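Local atomic coordinates of glutathione S-transferase (Lodderomyces elongisporus, PDB entry 4IVF), a protein that is a glutathione S-transferase homolog that binds two glutathione molecules per subunit and probably catalyses glutathione-dependent transfer reactions. Residues L28-E33 against Q83-T88; R142-T147 against S189-D194. All blocks are in the same frame, centred on the assembly; numbering follows the deposited sequence.

Contact 1 of 2, residues L28-E33 against Q83-T88; sequences LGLDYE and QYLADT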
ATOM      1  N   LEU F  28       3.501 -21.163   1.836  1.00 22.41           N
ATOM      2  CA  LEU F  28       2.328 -21.796   1.236  1.00 22.58           C
ATOM      3  C   LEU F  28       2.641 -23.130   0.556  1.00 24.97           C
ATOM      4  O   LEU F  28       1.731 -23.816   0.096  1.00 22.23           O
ATOM      5  CB  LEU F  28       1.666 -20.864   0.224  1.00 17.21           C
ATOM      6  CG  LEU F  28       0.961 -19.602   0.699  1.00 16.48           C
ATOM      7  CD1 LEU F  28       0.571 -18.774  -0.516  1.00 15.75           C
ATOM      8  CD2 LEU F  28      -0.237 -19.954   1.495  1.00 17.30           C
ATOM      9  N   GLY F  29       3.922 -23.487   0.473  1.00 29.43           N
ATOM     10  CA  GLY F  29       4.328 -24.746  -0.138  1.00 29.58           C
ATOM     11  C   GLY F  29       4.123 -24.818  -1.645  1.00 30.18           C
ATOM     12  O   GLY F  29       3.836 -25.884  -2.185  1.00 32.79           O
ATOM     13  N   LEU F  30       4.284 -23.685  -2.325  1.00 22.38           N
ATOM     14  CA  LEU F  30       4.018 -23.597  -3.762  1.00 19.09           C
ATOM     15  C   LEU F  30       5.286 -23.704  -4.614  1.00 28.90           C
ATOM     16  O   LEU F  30       6.326 -23.132  -4.282  1.00 27.81           O
ATOM     17  CB  LEU F  30       3.313 -22.280  -4.095  1.00 17.96           C
ATOM     18  CG  LEU F  30       1.883 -22.065  -3.606  1.00 24.08           C
ATOM     19  CD1 LEU F  30       1.600 -20.571  -3.580  1.00 25.28           C
ATOM     20  CD2 LEU F  30       0.869 -22.793  -4.497  1.00 18.99           C
ATOM     21  N   ASP F  31       5.184 -24.440  -5.715  1.00 28.53           N
ATOM     22  CA  ASP F  31       6.275 -24.538  -6.674  1.00 25.56           C
ATOM     23  C   ASP F  31       6.400 -23.212  -7.395  1.00 22.31           C
ATOM     24  O   ASP F  31       5.405 -22.620  -7.812  1.00 19.16           O
ATOM     25  CB  ASP F  31       6.016 -25.640  -7.708  1.00 32.25           C
ATOM     26  CG  ASP F  31       6.077 -27.043  -7.115  1.00 42.30           C
ATOM     27  OD1 ASP F  31       6.787 -27.248  -6.106  1.00 46.36           O
ATOM     28  OD2 ASP F  31       5.419 -27.948  -7.675  1.00 46.07           O
ATOM     29  N   TYR F  32       7.628 -22.738  -7.534  1.00 19.01           N
ATOM     30  CA  TYR F  32       7.857 -21.528  -8.292  1.00 19.17           C
ATOM     31  C   TYR F  32       9.256 -21.480  -8.871  1.00 23.12           C
ATOM     32  O   TYR F  32      10.155 -22.175  -8.409  1.00 25.20           O
ATOM     33  CB  TYR F  32       7.583 -20.293  -7.442  1.00 20.18           C
ATOM     34  CG  TYR F  32       8.553 -20.049  -6.306  1.00 24.89           C
ATOM     35  CD1 TYR F  32       8.413 -20.712  -5.088  1.00 19.93           C
ATOM     36  CD2 TYR F  32       9.586 -19.124  -6.440  1.00 25.19           C
ATOM     37  CE1 TYR F  32       9.289 -20.473  -4.045  1.00 24.90           C
ATOM     38  CE2 TYR F  32      10.464 -18.875  -5.404  1.00 25.98           C
ATOM     39  CZ  TYR F  32      10.312 -19.550  -4.209  1.00 26.20           C
ATOM     40  OH  TYR F  32      11.187 -19.300  -3.181  1.00 25.82           O
ATOM     41  N   GLU F  33       9.427 -20.663  -9.902  1.00 27.97           N
ATOM     42  CA  GLU F  33      10.736 -20.492 -10.515  1.00 31.39           C
ATOM     43  C   GLU F  33      11.111 -19.017 -10.534  1.00 25.62           C
ATOM     44  O   GLU F  33      10.259 -18.149 -10.720  1.00 23.13           O
ATOM     45  CB  GLU F  33      10.778 -21.113 -11.915  1.00 38.24           C
ATOM     46  CG  GLU F  33       9.618 -20.736 -12.812  1.00 53.25           C
ATOM     47  CD  GLU F  33       9.551 -21.606 -14.062  1.00 67.20           C
ATOM     48  OE1 GLU F  33      10.326 -22.586 -14.142  1.00 68.61           O
ATOM     49  OE2 GLU F  33       8.725 -21.310 -14.957  1.00 72.04           O
ATOM     50  N   GLN F  83      -2.023 -10.619  -1.256  1.00 13.71           N
ATOM     51  CA  GLN F  83      -3.471 -10.802  -1.140  1.00 16.38           C
ATOM     52  C   GLN F  83      -3.940 -11.875  -2.120  1.00 20.62           C
ATOM     53  O   GLN F  83      -4.745 -12.748  -1.772  1.00 24.63           O
ATOM     54  CB  GLN F  83      -4.195  -9.465  -1.387  1.00 12.86           C
ATOM     55  CG  GLN F  83      -5.611  -9.361  -0.857  1.00 39.06           C
ATOM     56  CD  GLN F  83      -5.769  -9.783   0.615  1.00 45.10           C
ATOM     57  OE1 GLN F  83      -5.052  -9.306   1.501  1.00 51.45           O
ATOM     58  NE2 GLN F  83      -6.726 -10.674   0.871  1.00 32.13           N
ATOM     59  N   TYR F  84      -3.413 -11.814  -3.341  1.00 23.96           N
ATOM     60  CA  TYR F  84      -3.732 -12.797  -4.370  1.00 20.66           C
ATOM     61  C   TYR F  84      -3.371 -14.226  -3.957  1.00 14.27           C
ATOM     62  O   TYR F  84      -4.199 -15.123  -4.061  1.00 16.51           O
ATOM     63  CB  TYR F  84      -3.056 -12.460  -5.715  1.00 14.90           C
ATOM     64  CG  TYR F  84      -3.179 -13.613  -6.697  1.00 14.19           C
ATOM     65  CD1 TYR F  84      -4.379 -13.868  -7.358  1.00 15.09           C
ATOM     66  CD2 TYR F  84      -2.113 -14.479  -6.911  1.00 14.21           C
ATOM     67  CE1 TYR F  84      -4.502 -14.954  -8.218  1.00 16.00           C
ATOM     68  CE2 TYR F  84      -2.227 -15.558  -7.761  1.00 15.11           C
ATOM     69  CZ  TYR F  84      -3.415 -15.789  -8.417  1.00 16.00           C
ATOM     70  OH  TYR F  84      -3.504 -16.869  -9.268  1.00 17.84           O
ATOM     71  N   LEU F  85      -2.132 -14.432  -3.517  1.00 13.79           N
ATOM     72  CA  LEU F  85      -1.664 -15.753  -3.085  1.00 15.84           C
ATOM     73  C   LEU F  85      -2.464 -16.311  -1.901  1.00 16.97           C
ATOM     74  O   LEU F  85      -2.746 -17.515  -1.824  1.00 15.99           O
ATOM     75  CB  LEU F  85      -0.174 -15.703  -2.729  1.00 13.77           C
ATOM     76  CG  LEU F  85       0.783 -15.406  -3.890  1.00 23.86           C
ATOM     77  CD1 LEU F  85       2.200 -15.091  -3.375  1.00 22.79           C
ATOM     78  CD2 LEU F  85       0.808 -16.551  -4.909  1.00 14.10           C
ATOM     79  N   ALA F  86      -2.811 -15.433  -0.970  1.00 15.32           N
ATOM     80  CA  ALA F  86      -3.558 -15.859   0.191  1.00 17.45           C
ATOM     81  C   ALA F  86      -4.972 -16.262  -0.229  1.00 16.57           C
ATOM     82  O   ALA F  86      -5.449 -17.323   0.157  1.00 18.81           O
ATOM     83  CB  ALA F  86      -3.579 -14.758   1.237  1.00 15.94           C
ATOM     84  N   ASP F  87      -5.635 -15.421  -1.026  1.00 22.83           N
ATOM     85  CA  ASP F  87      -6.970 -15.744  -1.542  1.00 24.65           C
ATOM     86  C   ASP F  87      -6.978 -17.078  -2.284  1.00 27.81           C
ATOM     87  O   ASP F  87      -7.873 -17.897  -2.092  1.00 19.39           O
ATOM     88  CB  ASP F  87      -7.466 -14.682  -2.533  1.00 25.08           C
ATOM     89  CG  ASP F  87      -7.796 -13.356  -1.881  1.00 24.79           C
ATOM     90  OD1 ASP F  87      -7.877 -13.287  -0.627  1.00 26.78           O
ATOM     91  OD2 ASP F  87      -7.982 -12.378  -2.641  1.00 17.92           O
ATOM     92  N   THR F  88      -5.971 -17.281  -3.133  1.00 20.95           N
ATOM     93  CA  THR F  88      -5.962 -18.391  -4.072  1.00 18.41           C
ATOM     94  C   THR F  88      -5.440 -19.701  -3.479  1.00 19.05           C
ATOM     95  O   THR F  88      -5.999 -20.773  -3.733  1.00 23.10           O
ATOM     96  CB  THR F  88      -5.137 -18.026  -5.340  1.00 27.63           C
ATOM     97  OG1 THR F  88      -5.629 -16.802  -5.899  1.00 23.32           O
ATOM     98  CG2 THR F  88      -5.224 -19.121  -6.388  1.00 18.82           C
TER
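Leu28 and Leu30 both lean on Leu85 in the thioredoxin-like N-terminal domain, and they illustrate how a connection between a helix and a strand is pinned against a second helix. The connection joins helix 16-27 to strand 32-36, closing the beta-alpha-beta crossover that begins with strand 8-12; the second helix is 78-89. Gly29, with positive phi, ends the first helix in a Schellman motif, and this turn leaves a leucine before and after it to face the same neighbour.

Leu85 can be followed outward from its backbone. Its CB meets Leu28 CD1 at 3.9 Å, and the same methyl rests 3.8 Å from Leu85 O, so the tip of Leu28 bridges the main chain and the root of the side chain. The two leucine side chains cross at a slant. CG stands anti to the carbonyl carbon (chi1 -65°), and beyond it only the CD2 branch meets segment 28-33, at Leu30 CD1, a looser approach of 4.3 Å. The Leu85 side chain also packs on Leu25 of helix 16-27 and Ile8 of strand 8-12, which ties this apolar seam to the sheet.

One residue back, Tyr84 turns to the dimer partner, its ring edge-to-face with Tyr105 of the second subunit. Its carbonyl is gripped twice: Thr88 N and Thr88 OG1 approach Tyr84 O from opposite faces of the carbonyl plane, the hydroxyl at 2.9 Å, while that OG1 sits 3.2 Å above the Tyr84 ring, offset toward the rim.

Contact 2 of 2, residues R142-T147 against S189-D194; sequences RYITDT and SRLEID. With GSH (glutathione), chain I.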
ATOM      1  N   ARG F 142      15.187  12.649   8.942  1.00 13.33           N
ATOM      2  CA  ARG F 142      13.734  12.568   8.750  1.00 17.90           C
ATOM      3  C   ARG F 142      13.238  11.127   8.644  1.00 20.56           C
ATOM      4  O   ARG F 142      12.287  10.743   9.323  1.00 17.82           O
ATOM      5  CB  ARG F 142      13.277  13.376   7.535  1.00 11.36           C
ATOM      6  CG  ARG F 142      11.796  13.221   7.197  1.00 11.08           C
ATOM      7  CD  ARG F 142      11.333  14.278   6.190  1.00 13.94           C
ATOM      8  NE  ARG F 142      10.044  13.945   5.601  1.00 18.55           N
ATOM      9  CZ  ARG F 142       8.867  14.192   6.173  1.00 17.52           C
ATOM     10  NH1 ARG F 142       8.803  14.782   7.361  1.00 15.17           N
ATOM     11  NH2 ARG F 142       7.753  13.841   5.560  1.00 17.63           N
ATOM     12  N   TYR F 143      13.915  10.326   7.828  1.00 20.10           N
ATOM     13  CA  TYR F 143      13.454   8.970   7.540  1.00 23.30           C
ATOM     14  C   TYR F 143      13.863   7.900   8.557  1.00 17.36           C
ATOM     15  O   TYR F 143      13.126   6.947   8.795  1.00 18.71           O
ATOM     16  CB  TYR F 143      13.783   8.589   6.087  1.00  9.49           C
ATOM     17  CG  TYR F 143      13.077   9.543   5.161  1.00  9.58           C
ATOM     18  CD1 TYR F 143      11.694   9.547   5.088  1.00 12.99           C
ATOM     19  CD2 TYR F 143      13.777  10.482   4.409  1.00  9.99           C
ATOM     20  CE1 TYR F 143      11.019  10.431   4.277  1.00  9.65           C
ATOM     21  CE2 TYR F 143      13.102  11.377   3.597  1.00 10.23           C
ATOM     22  CZ  TYR F 143      11.719  11.344   3.541  1.00 10.08           C
ATOM     23  OH  TYR F 143      11.015  12.219   2.750  1.00 14.17           O
ATOM     24  N   ILE F 144      15.030   8.059   9.160  1.00 11.17           N
ATOM     25  CA  ILE F 144      15.390   7.220  10.280  1.00 12.39           C
ATOM     26  C   ILE F 144      14.362   7.406  11.423  1.00 14.33           C
ATOM     27  O   ILE F 144      13.885   6.428  11.997  1.00 10.58           O
ATOM     28  CB  ILE F 144      16.797   7.557  10.785  1.00 14.71           C
ATOM     29  CG1 ILE F 144      17.844   7.102   9.770  1.00 19.76           C
ATOM     30  CG2 ILE F 144      17.046   6.921  12.141  1.00 11.78           C
ATOM     31  CD1 ILE F 144      17.899   5.613   9.570  1.00 26.25           C
ATOM     32  N   THR F 145      14.029   8.661  11.723  1.00 13.27           N
ATOM     33  CA  THR F 145      13.090   8.995  12.793  1.00 20.21           C
ATOM     34  C   THR F 145      11.684   8.471  12.498  1.00 21.00           C
ATOM     35  O   THR F 145      11.022   7.900  13.369  1.00 18.73           O
ATOM     36  CB  THR F 145      13.016  10.512  13.039  1.00 16.98           C
ATOM     37  OG1 THR F 145      14.262  10.973  13.566  1.00 24.91           O
ATOM     38  CG2 THR F 145      11.933  10.828  14.040  1.00 18.97           C
ATOM     39  N   ASP F 146      11.231   8.650  11.265  1.00 21.92           N
ATOM     40  CA  ASP F 146       9.908   8.162  10.912  1.00 15.81           C
ATOM     41  C   ASP F 146       9.890   6.632  10.823  1.00  9.47           C
ATOM     42  O   ASP F 146       8.879   5.998  11.122  1.00 10.65           O
ATOM     43  CB  ASP F 146       9.389   8.816   9.632  1.00 23.87           C
ATOM     44  CG  ASP F 146       7.872   8.732   9.518  1.00 31.30           C
ATOM     45  OD1 ASP F 146       7.181   9.025  10.518  1.00 31.62           O
ATOM     46  OD2 ASP F 146       7.372   8.358   8.439  1.00 32.98           O
ATOM     47  N   THR F 147      11.005   6.028  10.431  1.00 13.57           N
ATOM     48  CA  THR F 147      11.092   4.568  10.459  1.00 14.38           C
ATOM     49  C   THR F 147      10.878   4.017  11.870  1.00 14.11           C
ATOM     50  O   THR F 147      10.167   3.018  12.062  1.00 15.51           O
ATOM     51  CB  THR F 147      12.434   4.071   9.926  1.00 13.03           C
ATOM     52  OG1 THR F 147      12.551   4.419   8.542  1.00 15.91           O
ATOM     53  CG2 THR F 147      12.527   2.564  10.063  1.00  9.21           C
ATOM     54  N   SER F 189      18.907  -4.026  10.444  1.00 13.31           N
ATOM     55  CA  SER F 189      20.283  -4.188  10.884  1.00 14.41           C
ATOM     56  C   SER F 189      21.254  -3.330  10.072  1.00 22.36           C
ATOM     57  O   SER F 189      22.251  -2.862  10.612  1.00 23.46           O
ATOM     58  CB  SER F 189      20.700  -5.656  10.824  1.00 27.27           C
ATOM     59  OG  SER F 189      20.656  -6.137   9.489  1.00 31.27           O
ATOM     60  N   ARG F 190      20.964  -3.114   8.788  1.00 17.47           N
ATOM     61  CA  ARG F 190      21.830  -2.285   7.946  1.00 18.82           C
ATOM     62  C   ARG F 190      21.904  -0.839   8.438  1.00 20.19           C
ATOM     63  O   ARG F 190      22.944  -0.164   8.284  1.00 14.16           O
ATOM     64  CB  ARG F 190      21.388  -2.321   6.479  1.00 21.49           C
ATOM     65  CG  ARG F 190      21.531  -3.687   5.828  1.00 20.64           C
ATOM     66  CD  ARG F 190      21.406  -3.612   4.311  1.00 18.54           C
ATOM     67  NE  ARG F 190      21.551  -4.931   3.698  1.00 20.25           N
ATOM     68  CZ  ARG F 190      21.596  -5.148   2.386  1.00 22.68           C
ATOM     69  NH1 ARG F 190      21.501  -4.127   1.546  1.00 20.88           N
ATOM     70  NH2 ARG F 190      21.752  -6.382   1.912  1.00 21.21           N
ATOM     71  N   LEU F 191      20.808  -0.367   9.026  1.00 12.93           N
ATOM     72  CA  LEU F 191      20.763   0.976   9.601  1.00 12.79           C
ATOM     73  C   LEU F 191      21.216   0.991  11.070  1.00 13.60           C
ATOM     74  O   LEU F 191      21.106   2.007  11.749  1.00 22.14           O
ATOM     75  CB  LEU F 191      19.355   1.556   9.504  1.00 14.66           C
ATOM     76  CG  LEU F 191      18.715   1.686   8.118  1.00 20.14           C
ATOM     77  CD1 LEU F 191      17.224   1.984   8.273  1.00 19.44           C
ATOM     78  CD2 LEU F 191      19.411   2.755   7.253  1.00 11.22           C
ATOM     79  N   GLU F 192      21.727  -0.136  11.550  1.00 17.60           N
ATOM     80  CA  GLU F 192      22.092  -0.277  12.962  1.00 24.16           C
ATOM     81  C   GLU F 192      20.922   0.002  13.909  1.00 22.16           C
ATOM     82  O   GLU F 192      21.106   0.447  15.038  1.00 19.48           O
ATOM     83  CB  GLU F 192      23.319   0.570  13.315  1.00 19.50           C
ATOM     84  CG  GLU F 192      24.513   0.150  12.520  1.00 20.20           C
ATOM     85  CD  GLU F 192      25.792   0.857  12.893  1.00 24.09           C
ATOM     86  OE1 GLU F 192      25.768   1.963  13.469  1.00 23.39           O
ATOM     87  OE2 GLU F 192      26.845   0.284  12.584  1.00 28.19           O
ATOM     88  N   ILE F 193      19.714  -0.266  13.433  1.00 22.98           N
ATOM     89  CA  ILE F 193      18.543  -0.210  14.288  1.00 23.08           C
ATOM     90  C   ILE F 193      18.257  -1.606  14.843  1.00 23.74           C
ATOM     91  O   ILE F 193      17.909  -2.530  14.107  1.00 15.22           O
ATOM     92  CB  ILE F 193      17.325   0.332  13.533  1.00 19.15           C
ATOM     93  CG1 ILE F 193      17.544   1.801  13.184  1.00 16.30           C
ATOM     94  CG2 ILE F 193      16.069   0.193  14.371  1.00 19.62           C
ATOM     95  CD1 ILE F 193      16.506   2.345  12.195  1.00 17.33           C
ATOM     96  N   ASP F 194      18.443  -1.761  16.146  1.00 18.23           N
ATOM     97  CA  ASP F 194      18.206  -3.035  16.788  1.00 19.55           C
ATOM     98  C   ASP F 194      16.703  -3.155  17.008  1.00 20.19           C
ATOM     99  O   ASP F 194      16.113  -2.338  17.713  1.00 15.37           O
ATOM    100  CB  ASP F 194      18.949  -3.075  18.128  1.00 21.25           C
ATOM    101  CG  ASP F 194      18.884  -4.438  18.799  1.00 21.02           C
ATOM    102  OD1 ASP F 194      18.197  -5.360  18.292  1.00 26.48           O
ATOM    103  OD2 ASP F 194      19.521  -4.582  19.854  1.00 22.99           O
TER
HETATM  104  N1  GSH I 301       3.685  13.696   9.524  1.00 35.28           N
HETATM  105  CA1 GSH I 301       3.623  14.248   8.197  1.00 35.73           C
HETATM  106  C1  GSH I 301       4.957  14.705   7.807  1.00 40.00           C
HETATM  107  O11 GSH I 301       5.220  15.008   6.621  1.00 30.25           O
HETATM  108  O12 GSH I 301       5.846  14.788   8.675  1.00 47.84           O
HETATM  109  CB1 GSH I 301       2.618  15.392   8.162  1.00 27.02           C
HETATM  110  CG1 GSH I 301       2.187  15.665   6.772  1.00 24.85           C
HETATM  111  CD1 GSH I 301       1.272  14.563   6.275  1.00 21.49           C
HETATM  112  OE1 GSH I 301       0.664  13.836   7.069  1.00 20.88           O
HETATM  113  N2  GSH I 301       1.116  14.363   4.796  1.00 18.93           N
HETATM  114  CA2 GSH I 301       0.255  13.329   4.250  1.00 17.60           C
HETATM  115  C2  GSH I 301       1.089  12.305   3.529  1.00 19.67           C
HETATM  116  O2  GSH I 301       2.200  12.598   3.094  1.00 19.08           O
HETATM  117  CB2 GSH I 301      -0.646  13.943   3.280  1.00 17.44           C
HETATM  118  SG2 GSH I 301      -1.613  15.178   4.083  1.00 37.96           S
HETATM  119  N3  GSH I 301       0.603  10.958   3.334  1.00 21.68           N
HETATM  120  CA3 GSH I 301       1.477  10.030   2.638  1.00 30.16           C
HETATM  121  C3  GSH I 301       0.714   8.863   2.153  1.00 32.72           C
HETATM  122  O31 GSH I 301      -0.422   9.021   1.646  1.00 31.81           O
HETATM  123  O32 GSH I 301       1.228   7.716   2.250  1.00 32.36           O
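Arg142 NH2 reaches across the subunit boundary to two acceptors: glutathione O11 at 3.0 Å and Gln124 OE1 of the second subunit. Its companion NH1 donates to O12 of the same group, the alpha-carboxylate of the gamma-glutamyl residue, at 3.2 Å. Both bonds to glutathione are nearly straight (161° and 165°). C1 lies in the guanidinium plane, but the carboxylate is twisted about it, with O11 and O12 on opposite sides; the grip is two-pronged without being coplanar. The chain gets there by running extended from CG to NE, after leaving with CG anti to the backbone N (chi1 174°). On the way CG passes 4.0 Å above the Tyr143 ring, over its centre.

Helix 137-159 shows a different character where it faces the loop 189-194. Ile144 CD1 fits against both methyls of Leu191, at 3.9 Å from CD1 and 4.0 Å from CD2, the two side chains lying alongside with their tips pointing opposite ways. Ile193 CD1 adds a looser touch to the same Ile144 methyl, 4.4 Å away. Leu191 also packs on Asn126 of helix 102-131, and Ile193 on Trp198. Within the helix, Thr147 folds its hydroxyl back, OG1 donating to Tyr143 O at 2.6 Å from the face of the carbonyl plane opposite Thr147 N.

The glutathione is additionally bound by Arg57 and Asn17 of the second subunit. An all-helical C-terminal GST domain thus joins one helix to a loop by apolar contacts and lends an arginine to a glutathione site of its dimer partner.

Overall arrangement
The two contacts divide the GST architecture between them. Contact 1 comes first along the chain and closes before contact 2 opens; it lies within the thioredoxin-like N-terminal domain, joining the entry to edge strand 32-36 with helix 78-89. Contact 2 belongs to the helical C-terminal domain, between helix 137-159 and the loop leading to helix 199-209. They sit on opposite sides of the chain's centre, with their own centres 31 Å apart and their nearest atoms about 17 Å apart. Helix 102-131 has side-chain neighbours from both. Each also has residues that touch the second subunit, so both domains take part in the dimer interface.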